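Local structure of insecticidal Delta-Endotoxin Cry8Ea1 (Bacillus Thuringiensis, 3EB7) at residues K455-P460 and T484-L489; Y499-R504 and T551-N556; V515-T520 and D560-S565. The protein is an insecticidal three-domain crystal toxin, toxic to Holotrichia parallela larvae, and probably kills by forming pores in gut cell membranes, as its relatives do. All coordinates share one frame; numbering follows the deposited sequence.

Contact 1. Residues K455-P460 and T484-L489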
loop_
_atom_site.group_PDB
_atom_site.type_symbol
_atom_site.label_atom_id
_atom_site.label_comp_id
_atom_site.label_asym_id
_atom_site.label_seq_id
_atom_site.Cartn_x
_atom_site.Cartn_y
_atom_site.Cartn_z
ATOM N N LYS A 455 -3.941 12.608 5.291
ATOM C CA LYS A 455 -2.856 13.509 4.901
ATOM C C LYS A 455 -3.075 14.960 5.347
ATOM O O LYS A 455 -2.560 15.892 4.718
ATOM C CB LYS A 455 -2.631 13.466 3.373
ATOM C CG LYS A 455 -2.453 12.055 2.786
ATOM C CD LYS A 455 -1.952 12.239 1.348
ATOM C CE LYS A 455 -0.407 12.285 1.290
ATOM N NZ LYS A 455 0.125 12.994 0.097
ATOM N N ALA A 456 -3.881 15.156 6.391
ATOM C CA ALA A 456 -4.064 16.489 7.001
ATOM C C ALA A 456 -2.874 16.905 7.832
ATOM O O ALA A 456 -2.102 16.061 8.332
ATOM C CB ALA A 456 -5.296 16.515 7.841
ATOM N N SER A 457 -2.716 18.220 7.995
ATOM C CA SER A 457 -1.592 18.780 8.736
ATOM C C SER A 457 -1.778 18.636 10.229
ATOM O O SER A 457 -0.826 18.843 10.990
ATOM C CB SER A 457 -1.428 20.270 8.398
ATOM O OG SER A 457 -2.553 21.040 8.846
ATOM N N ASP A 458 -2.993 18.317 10.661
ATOM C CA ASP A 458 -3.338 18.245 12.097
ATOM C C ASP A 458 -4.817 17.779 12.278
ATOM O O ASP A 458 -5.506 17.458 11.303
ATOM C CB ASP A 458 -3.244 19.647 12.734
ATOM C CG ASP A 458 -4.313 20.619 12.179
ATOM O OD1 ASP A 458 -4.229 21.827 12.472
ATOM O OD2 ASP A 458 -5.257 20.190 11.471
ATOM N N GLY A 459 -5.299 17.751 13.514
ATOM C CA GLY A 459 -6.675 17.381 13.790
ATOM C C GLY A 459 -6.696 15.939 14.265
ATOM O O GLY A 459 -5.669 15.388 14.684
ATOM N N PRO A 460 -7.875 15.299 14.182
ATOM C CA PRO A 460 -8.073 13.938 14.720
ATOM C C PRO A 460 -7.204 12.855 14.024
ATOM O O PRO A 460 -6.996 12.877 12.795
ATOM C CB PRO A 460 -9.575 13.662 14.503
ATOM C CG PRO A 460 -10.159 14.916 14.005
ATOM C CD PRO A 460 -9.077 15.834 13.524
ATOM N N THR A 484 -12.266 17.078 9.848
ATOM C CA THR A 484 -10.938 16.599 9.553
ATOM C C THR A 484 -9.999 17.720 9.936
ATOM O O THR A 484 -10.444 18.815 10.262
ATOM C CB THR A 484 -10.726 16.325 8.047
ATOM O OG1 THR A 484 -10.900 17.546 7.314
ATOM C CG2 THR A 484 -11.672 15.229 7.535
ATOM N N GLY A 485 -8.693 17.450 9.908
ATOM C CA GLY A 485 -7.709 18.527 10.012
ATOM C C GLY A 485 -7.727 19.445 8.789
ATOM O O GLY A 485 -8.410 19.183 7.768
ATOM N N VAL A 486 -6.990 20.542 8.912
ATOM C CA VAL A 486 -6.636 21.334 7.772
ATOM C C VAL A 486 -5.686 20.515 6.874
ATOM O O VAL A 486 -4.591 20.128 7.308
ATOM C CB VAL A 486 -5.936 22.599 8.235
ATOM C CG1 VAL A 486 -5.668 23.490 7.051
ATOM C CG2 VAL A 486 -6.812 23.319 9.283
ATOM N N ILE A 487 -6.151 20.216 5.661
ATOM C CA ILE A 487 -5.353 19.573 4.654
ATOM C C ILE A 487 -4.701 20.674 3.811
ATOM O O ILE A 487 -5.392 21.499 3.185
ATOM C CB ILE A 487 -6.169 18.643 3.730
ATOM C CG1 ILE A 487 -6.936 17.603 4.533
ATOM C CG2 ILE A 487 -5.250 17.999 2.627
ATOM C CD1 ILE A 487 -7.868 16.810 3.705
ATOM N N ARG A 488 -3.366 20.673 3.826
ATOM C CA ARG A 488 -2.572 21.688 3.145
ATOM C C ARG A 488 -2.239 21.222 1.743
ATOM O O ARG A 488 -1.827 20.065 1.544
ATOM C CB ARG A 488 -1.327 21.969 3.967
ATOM C CG ARG A 488 -0.035 22.006 3.157
ATOM C CD ARG A 488 0.727 23.327 3.405
ATOM N NE ARG A 488 -0.218 24.452 3.368
ATOM C CZ ARG A 488 -0.619 25.043 2.249
ATOM N NH1 ARG A 488 -0.134 24.619 1.060
ATOM N NH2 ARG A 488 -1.494 26.055 2.337
ATOM N N LEU A 489 -2.464 22.093 0.769
ATOM C CA LEU A 489 -2.409 21.710 -0.644
ATOM C C LEU A 489 -1.491 22.583 -1.527
ATOM O O LEU A 489 -1.303 23.776 -1.268
ATOM C CB LEU A 489 -3.814 21.743 -1.242
ATOM C CG LEU A 489 -5.025 21.078 -0.581
ATOM C CD1 LEU A 489 -6.272 21.594 -1.309
ATOM C CD2 LEU A 489 -4.902 19.541 -0.664
HETATM O O HOH W 1 -1.890 18.604 5.004
HETATM O O HOH W 2 -7.198 15.015 10.938
#
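Ala456 and Gly459 draw up to Ile487 and Gly485 with both CA pairs 4.1 Å apart, so the irregular loop 455-460 lies close against segment 484-489 without pairing with it as a strand would. The join turns on one acceptor, the carbonyl oxygen of Val486, which takes two hydrogen bonds from the same residue. The backbone N of Ser457 reaches Val486 O over 2.8 Å in a nearly straight bond (165°), and the hydroxyl OG of Ser457 gives its proton to Val486 O at 2.7 Å, from the opposite face of the carbonyl plane. That second bond depends on a chi1 of 65°, which sets OG between the backbone N and the carbonyl carbon of its own residue. Asp458 works in the reverse sense: its OD2 accepts from Val486 N at 3.1 Å, on the syn side and somewhat out of the carboxylate plane, in a more bent bond. Both polar ends of Val486 are thus gripped by adjacent loop residues. Next to these bonds the methyl of Ala456 packs on CG1 of Ile487 at 3.8 Å. Two waters fill in: one links Lys455 O to Arg488 N, the other joins Asp458 O, Pro460 O and Gly485 N. Lys455 turns its amine elsewhere, to a salt bridge with Asp438. The contact fastens the loop following strand 448-452 to strand 482-491 of the C-terminal beta domain, and its chemistry implies a join in which one true backbone bond is supplemented by the Ser457 hydroxyl, the Asp458 carboxylate and two bridging waters.

Contact 2. Residues Y499-R504 and T551-N556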
loop_
_atom_site.group_PDB
_atom_site.type_symbol
_atom_site.label_atom_id
_atom_site.label_comp_id
_atom_site.label_asym_id
_atom_site.label_seq_id
_atom_site.Cartn_x
_atom_site.Cartn_y
_atom_site.Cartn_z
ATOM N N TYR A 499 -13.049 23.250 -9.915
ATOM C CA TYR A 499 -13.036 21.905 -9.412
ATOM C C TYR A 499 -14.373 21.662 -8.730
ATOM O O TYR A 499 -14.965 22.572 -8.145
ATOM C CB TYR A 499 -11.922 21.721 -8.362
ATOM C CG TYR A 499 -10.509 21.813 -8.898
ATOM C CD1 TYR A 499 -9.807 23.023 -8.849
ATOM C CD2 TYR A 499 -9.882 20.696 -9.472
ATOM C CE1 TYR A 499 -8.514 23.135 -9.365
ATOM C CE2 TYR A 499 -8.591 20.787 -9.991
ATOM C CZ TYR A 499 -7.907 22.017 -9.930
ATOM O OH TYR A 499 -6.626 22.112 -10.421
ATOM N N ARG A 500 -14.840 20.427 -8.797
ATOM C CA ARG A 500 -15.844 19.968 -7.862
ATOM C C ARG A 500 -15.207 18.826 -7.098
ATOM O O ARG A 500 -14.167 18.296 -7.509
ATOM C CB ARG A 500 -17.128 19.536 -8.561
ATOM C CG ARG A 500 -17.001 18.279 -9.356
ATOM C CD ARG A 500 -18.200 18.028 -10.233
ATOM N NE ARG A 500 -18.264 16.658 -10.731
ATOM C CZ ARG A 500 -18.472 15.585 -9.964
ATOM N NH1 ARG A 500 -18.620 15.695 -8.635
ATOM N NH2 ARG A 500 -18.533 14.381 -10.521
ATOM N N VAL A 501 -15.864 18.456 -6.009
ATOM C CA VAL A 501 -15.364 17.565 -4.994
ATOM C C VAL A 501 -16.362 16.435 -4.775
ATOM O O VAL A 501 -17.569 16.658 -4.734
ATOM C CB VAL A 501 -15.218 18.346 -3.631
ATOM C CG1 VAL A 501 -15.156 17.418 -2.440
ATOM C CG2 VAL A 501 -13.986 19.230 -3.649
ATOM N N ARG A 502 -15.851 15.217 -4.595
ATOM C CA ARG A 502 -16.646 14.152 -4.020
ATOM C C ARG A 502 -15.827 13.468 -2.946
ATOM O O ARG A 502 -14.604 13.401 -3.035
ATOM C CB ARG A 502 -17.170 13.172 -5.070
ATOM C CG ARG A 502 -16.133 12.684 -6.050
ATOM C CD ARG A 502 -16.682 11.539 -6.845
ATOM N NE ARG A 502 -15.570 10.863 -7.452
ATOM C CZ ARG A 502 -15.510 10.449 -8.713
ATOM N NH1 ARG A 502 -16.559 10.583 -9.503
ATOM N NH2 ARG A 502 -14.401 9.857 -9.156
ATOM N N ILE A 503 -16.515 12.983 -1.926
ATOM C CA ILE A 503 -15.874 12.473 -0.743
ATOM C C ILE A 503 -16.275 11.027 -0.569
ATOM O O ILE A 503 -17.449 10.723 -0.558
ATOM C CB ILE A 503 -16.264 13.306 0.520
ATOM C CG1 ILE A 503 -15.762 14.752 0.413
ATOM C CG2 ILE A 503 -15.670 12.708 1.781
ATOM C CD1 ILE A 503 -16.833 15.715 0.158
ATOM N N ARG A 504 -15.298 10.135 -0.446
ATOM C CA ARG A 504 -15.581 8.723 -0.203
ATOM C C ARG A 504 -15.781 8.495 1.301
ATOM O O ARG A 504 -14.939 8.879 2.119
ATOM C CB ARG A 504 -14.455 7.838 -0.765
ATOM C CG ARG A 504 -14.816 6.355 -0.865
ATOM C CD ARG A 504 -13.838 5.591 -1.830
ATOM N NE ARG A 504 -14.168 4.164 -1.889
ATOM C CZ ARG A 504 -13.313 3.168 -1.668
ATOM N NH1 ARG A 504 -12.026 3.418 -1.401
ATOM N NH2 ARG A 504 -13.744 1.908 -1.725
ATOM N N THR A 551 -21.816 21.613 -7.717
ATOM C CA THR A 551 -21.419 23.028 -7.578
ATOM C C THR A 551 -19.883 23.185 -7.452
ATOM O O THR A 551 -19.304 22.801 -6.442
ATOM C CB THR A 551 -22.139 23.676 -6.338
ATOM O OG1 THR A 551 -23.553 23.521 -6.483
ATOM C CG2 THR A 551 -21.811 25.167 -6.165
ATOM N N PRO A 552 -19.224 23.765 -8.480
ATOM C CA PRO A 552 -17.776 23.865 -8.428
ATOM C C PRO A 552 -17.301 25.062 -7.591
ATOM O O PRO A 552 -18.121 25.763 -6.968
ATOM C CB PRO A 552 -17.396 24.032 -9.886
ATOM C CG PRO A 552 -18.530 24.852 -10.454
ATOM C CD PRO A 552 -19.776 24.368 -9.712
ATOM N N PHE A 553 -15.981 25.264 -7.559
ATOM C CA PHE A 553 -15.342 26.377 -6.887
ATOM C C PHE A 553 -13.922 26.439 -7.440
ATOM O O PHE A 553 -13.474 25.516 -8.131
ATOM C CB PHE A 553 -15.304 26.159 -5.384
ATOM C CG PHE A 553 -14.427 24.972 -4.946
ATOM C CD1 PHE A 553 -13.070 25.142 -4.677
ATOM C CD2 PHE A 553 -14.970 23.698 -4.798
ATOM C CE1 PHE A 553 -12.287 24.061 -4.282
ATOM C CE2 PHE A 553 -14.201 22.651 -4.414
ATOM C CZ PHE A 553 -12.855 22.827 -4.160
ATOM N N THR A 554 -13.231 27.537 -7.147
ATOM C CA THR A 554 -11.814 27.678 -7.437
ATOM C C THR A 554 -11.019 27.802 -6.122
ATOM O O THR A 554 -11.558 28.226 -5.100
ATOM C CB THR A 554 -11.548 28.925 -8.300
ATOM O OG1 THR A 554 -12.072 30.059 -7.618
ATOM C CG2 THR A 554 -12.234 28.805 -9.645
ATOM N N PHE A 555 -9.744 27.434 -6.157
ATOM C CA PHE A 555 -8.846 27.794 -5.080
ATOM C C PHE A 555 -8.455 29.279 -5.118
ATOM O O PHE A 555 -8.444 29.897 -6.159
ATOM C CB PHE A 555 -7.620 26.874 -5.085
ATOM C CG PHE A 555 -7.958 25.451 -4.761
ATOM C CD1 PHE A 555 -8.119 24.514 -5.779
ATOM C CD2 PHE A 555 -8.158 25.068 -3.453
ATOM C CE1 PHE A 555 -8.465 23.220 -5.495
ATOM C CE2 PHE A 555 -8.491 23.784 -3.151
ATOM C CZ PHE A 555 -8.654 22.844 -4.173
ATOM N N ASN A 556 -8.112 29.832 -3.973
ATOM C CA ASN A 556 -7.710 31.212 -3.832
ATOM C C ASN A 556 -6.244 31.410 -4.257
ATOM O O ASN A 556 -5.890 32.411 -4.911
ATOM C CB ASN A 556 -7.888 31.647 -2.371
ATOM C CG ASN A 556 -9.340 31.596 -1.895
ATOM O OD1 ASN A 556 -10.269 31.721 -2.685
ATOM N ND2 ASN A 556 -9.532 31.446 -0.580
HETATM O O HOH W 3 -17.584 20.973 -5.217
#
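The ring of Tyr499 receives the edge of Phe555 on its face in an offset edge-to-face pair, the planes turned 61° apart and the centroids separated by 5.5 Å. The closest carbons are CD1 of Tyr499 and CE1 of Phe555, 3.6 Å apart, and the two side chains cross at about a right angle. Tyr499 CE1 lies at the edge of the Phe555 ring, in plane, and one face of that ring is met toward its rim by CE1 of Phe553. The Phe553 ring has CG2 of Val501 at its edge, in plane, 3.5 Å from CE2, with Phe555 CE2 and a water also at the edge. A chi1 of 65° on Phe553 swings its ring toward the strand, where CD2 also comes near Tyr499 O. This packing accompanies a single antiparallel bridge between Tyr499 and Phe553, a hydrogen-bonded pair that ties the loop after strand 545-548 to strand 498-507 in the C-terminal beta domain, whose paired sheets give the beta-sandwich known from three-domain Cry toxins. Tyr499 N donates to Phe553 O at 2.9 Å, almost linearly (163°), and Phe553 N returns a more bent bond of 2.9 Å to Tyr499 O. The same water donates to Thr551 O and accepts a weak bond from Val501 N, while the guanidinium of Arg500 leads away to Phe549 O.

Contact 3. Residues V515-T520 and D560-S565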
loop_
_atom_site.group_PDB
_atom_site.type_symbol
_atom_site.label_atom_id
_atom_site.label_comp_id
_atom_site.label_asym_id
_atom_site.label_seq_id
_atom_site.Cartn_x
_atom_site.Cartn_y
_atom_site.Cartn_z
ATOM N N VAL A 515 -17.538 21.222 2.878
ATOM C CA VAL A 515 -16.180 21.392 2.416
ATOM C C VAL A 515 -15.813 22.854 2.625
ATOM O O VAL A 515 -16.477 23.740 2.100
ATOM C CB VAL A 515 -16.119 21.064 0.912
ATOM C CG1 VAL A 515 -14.676 21.113 0.397
ATOM C CG2 VAL A 515 -16.755 19.690 0.675
ATOM N N VAL A 516 -14.795 23.088 3.442
ATOM C CA VAL A 516 -14.294 24.423 3.711
ATOM C C VAL A 516 -12.965 24.606 2.915
ATOM O O VAL A 516 -11.968 23.861 3.076
ATOM C CB VAL A 516 -14.130 24.627 5.252
ATOM C CG1 VAL A 516 -13.623 26.009 5.606
ATOM C CG2 VAL A 516 -15.444 24.313 5.999
ATOM N N ARG A 517 -12.986 25.571 2.019
ATOM C CA ARG A 517 -11.826 25.909 1.223
ATOM C C ARG A 517 -11.256 27.255 1.661
ATOM O O ARG A 517 -11.965 28.286 1.691
ATOM C CB ARG A 517 -12.158 25.929 -0.273
ATOM C CG ARG A 517 -10.915 26.124 -1.151
ATOM C CD ARG A 517 -10.578 27.585 -1.385
ATOM N NE ARG A 517 -11.433 28.163 -2.426
ATOM C CZ ARG A 517 -12.444 29.010 -2.207
ATOM N NH1 ARG A 517 -12.764 29.405 -0.970
ATOM N NH2 ARG A 517 -13.130 29.476 -3.230
ATOM N N GLY A 518 -9.956 27.241 1.966
ATOM C CA GLY A 518 -9.261 28.421 2.439
ATOM C C GLY A 518 -9.895 29.111 3.642
ATOM O O GLY A 518 -9.646 30.294 3.862
ATOM N N GLY A 519 -10.705 28.396 4.422
ATOM C CA GLY A 519 -11.425 28.996 5.557
ATOM C C GLY A 519 -12.918 29.264 5.334
ATOM O O GLY A 519 -13.681 29.475 6.289
ATOM N N THR A 520 -13.354 29.221 4.083
ATOM C CA THR A 520 -14.751 29.459 3.764
ATOM C C THR A 520 -15.439 28.249 3.104
ATOM O O THR A 520 -14.801 27.505 2.371
ATOM C CB THR A 520 -14.937 30.786 2.973
ATOM O OG1 THR A 520 -15.840 30.581 1.896
ATOM C CG2 THR A 520 -13.630 31.288 2.411
ATOM N N ASP A 560 -3.157 26.373 -0.784
ATOM C CA ASP A 560 -4.514 26.496 -0.247
ATOM C C ASP A 560 -4.825 25.352 0.733
ATOM O O ASP A 560 -4.010 24.434 0.927
ATOM C CB ASP A 560 -5.553 26.583 -1.394
ATOM C CG ASP A 560 -6.673 27.629 -1.125
ATOM O OD1 ASP A 560 -7.030 27.926 0.029
ATOM O OD2 ASP A 560 -7.229 28.152 -2.086
ATOM N N THR A 561 -5.968 25.435 1.398
ATOM C CA THR A 561 -6.331 24.414 2.357
ATOM C C THR A 561 -7.689 23.874 2.025
ATOM O O THR A 561 -8.452 24.535 1.349
ATOM C CB THR A 561 -6.374 24.936 3.787
ATOM O OG1 THR A 561 -7.246 26.050 3.824
ATOM C CG2 THR A 561 -5.007 25.381 4.250
ATOM N N LEU A 562 -7.957 22.652 2.494
ATOM C CA LEU A 562 -9.264 22.033 2.409
ATOM C C LEU A 562 -9.582 21.418 3.763
ATOM O O LEU A 562 -8.690 21.008 4.498
ATOM C CB LEU A 562 -9.243 20.977 1.327
ATOM C CG LEU A 562 -10.268 20.967 0.178
ATOM C CD1 LEU A 562 -10.727 22.356 -0.316
ATOM C CD2 LEU A 562 -9.684 20.142 -0.990
ATOM N N LYS A 563 -10.856 21.352 4.113
ATOM C CA LYS A 563 -11.229 20.806 5.411
ATOM C C LYS A 563 -12.655 20.311 5.299
ATOM O O LYS A 563 -13.485 20.985 4.713
ATOM C CB LYS A 563 -11.073 21.870 6.526
ATOM C CG LYS A 563 -11.495 21.395 7.923
ATOM C CD LYS A 563 -11.405 22.516 8.910
ATOM C CE LYS A 563 -12.743 22.724 9.535
ATOM N NZ LYS A 563 -13.067 24.113 9.995
ATOM N N ILE A 564 -12.917 19.118 5.828
ATOM C CA ILE A 564 -14.227 18.524 5.726
ATOM C C ILE A 564 -14.836 18.555 7.109
ATOM O O ILE A 564 -14.184 18.192 8.098
ATOM C CB ILE A 564 -14.183 17.054 5.169
ATOM C CG1 ILE A 564 -13.509 16.953 3.781
ATOM C CG2 ILE A 564 -15.587 16.429 5.122
ATOM C CD1 ILE A 564 -13.989 17.952 2.744
ATOM N N SER A 565 -16.083 19.018 7.180
ATOM C CA SER A 565 -16.815 19.077 8.448
ATOM C C SER A 565 -18.064 18.217 8.387
ATOM O O SER A 565 -18.798 18.262 7.377
ATOM C CB SER A 565 -17.200 20.529 8.739
ATOM O OG SER A 565 -16.033 21.307 8.982
HETATM O O HOH W 4 -9.774 25.430 4.756
#
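Val515 and Ile564 lie side by side and point the same way on one face of an antiparallel strand pair, with CG2 of Val515 3.9 Å from CD1 of Ile564. Both torsions of Ile564 fold it toward the neighbouring strand: CG1 stands anti to its carbonyl carbon (chi1 -58°), and a chi2 of -48° bends CD1 until it packs against both methyls of Val515. On the same face, CB of Arg517 rests 3.8 Å from CD1 of Leu562; the bend at chi2 sets CD against the carboxylate of Asp560, 3.5 Å from OD2, and the bend at chi3 turns the guanidinium. The guanidinium and carboxylate planes are almost parallel, yet NE of Arg517 remains 4.2 Å from OD2 of Asp560, which lies well out of the guanidinium plane, leaving at most a probable attraction of opposite charges, with no N-H pointed at the oxygen. Each group has its own partner, Arg517 NE at Thr554 O and Asp560 OD2 at Asn556 N, while OD1 of Asp560 accepts from the following Thr561 N. Val516 and Lys563 occupy the other face, CG1 of Val516 and CG of Lys563 both anti to their backbone N. Between them the backbone bond Val516 N to Lys563 O is 2.8 Å and essentially linear, whereas its return is weak. Gly518 N adds a bond to Thr561 O, from above the carbonyl plane. A water accepts from Gly519 N, donates to Val516 O and lies 2.8 Å from Thr561 OG1. The chain reverses through a type I' turn from Arg517 to Thr520, with Gly518 and Gly519 at its centre at positive phi. Such a turn typifies a tight beta-hairpin, here joining strands 511-517 and 520-527 beside strand 559-567 in one sheet of the C-terminal beta-sandwich.

All three contacts lie in the C-terminal beta domain, and contact 3 sits between the others: its centre is about 10 Å from that of contact 1 and of contact 2, which are about 17 Å apart. Contacts 1 and 3 share a sheet, since strands 482-491 and 559-567 are neighbours, with Leu489 N 2.8 Å from Asp560 O and Thr484 N 2.8 Å from Ile564 O. Contact 2 reaches contact 3 through packing of Phe555 CB on Asp560 OD2 at 3.3 Å, and contact 1 through packing of Leu489 CD1 on Phe555 CE2 at 3.6 Å. Along the chain, contact 1 closes before the other two open, while the segments of contacts 2 and 3 alternate.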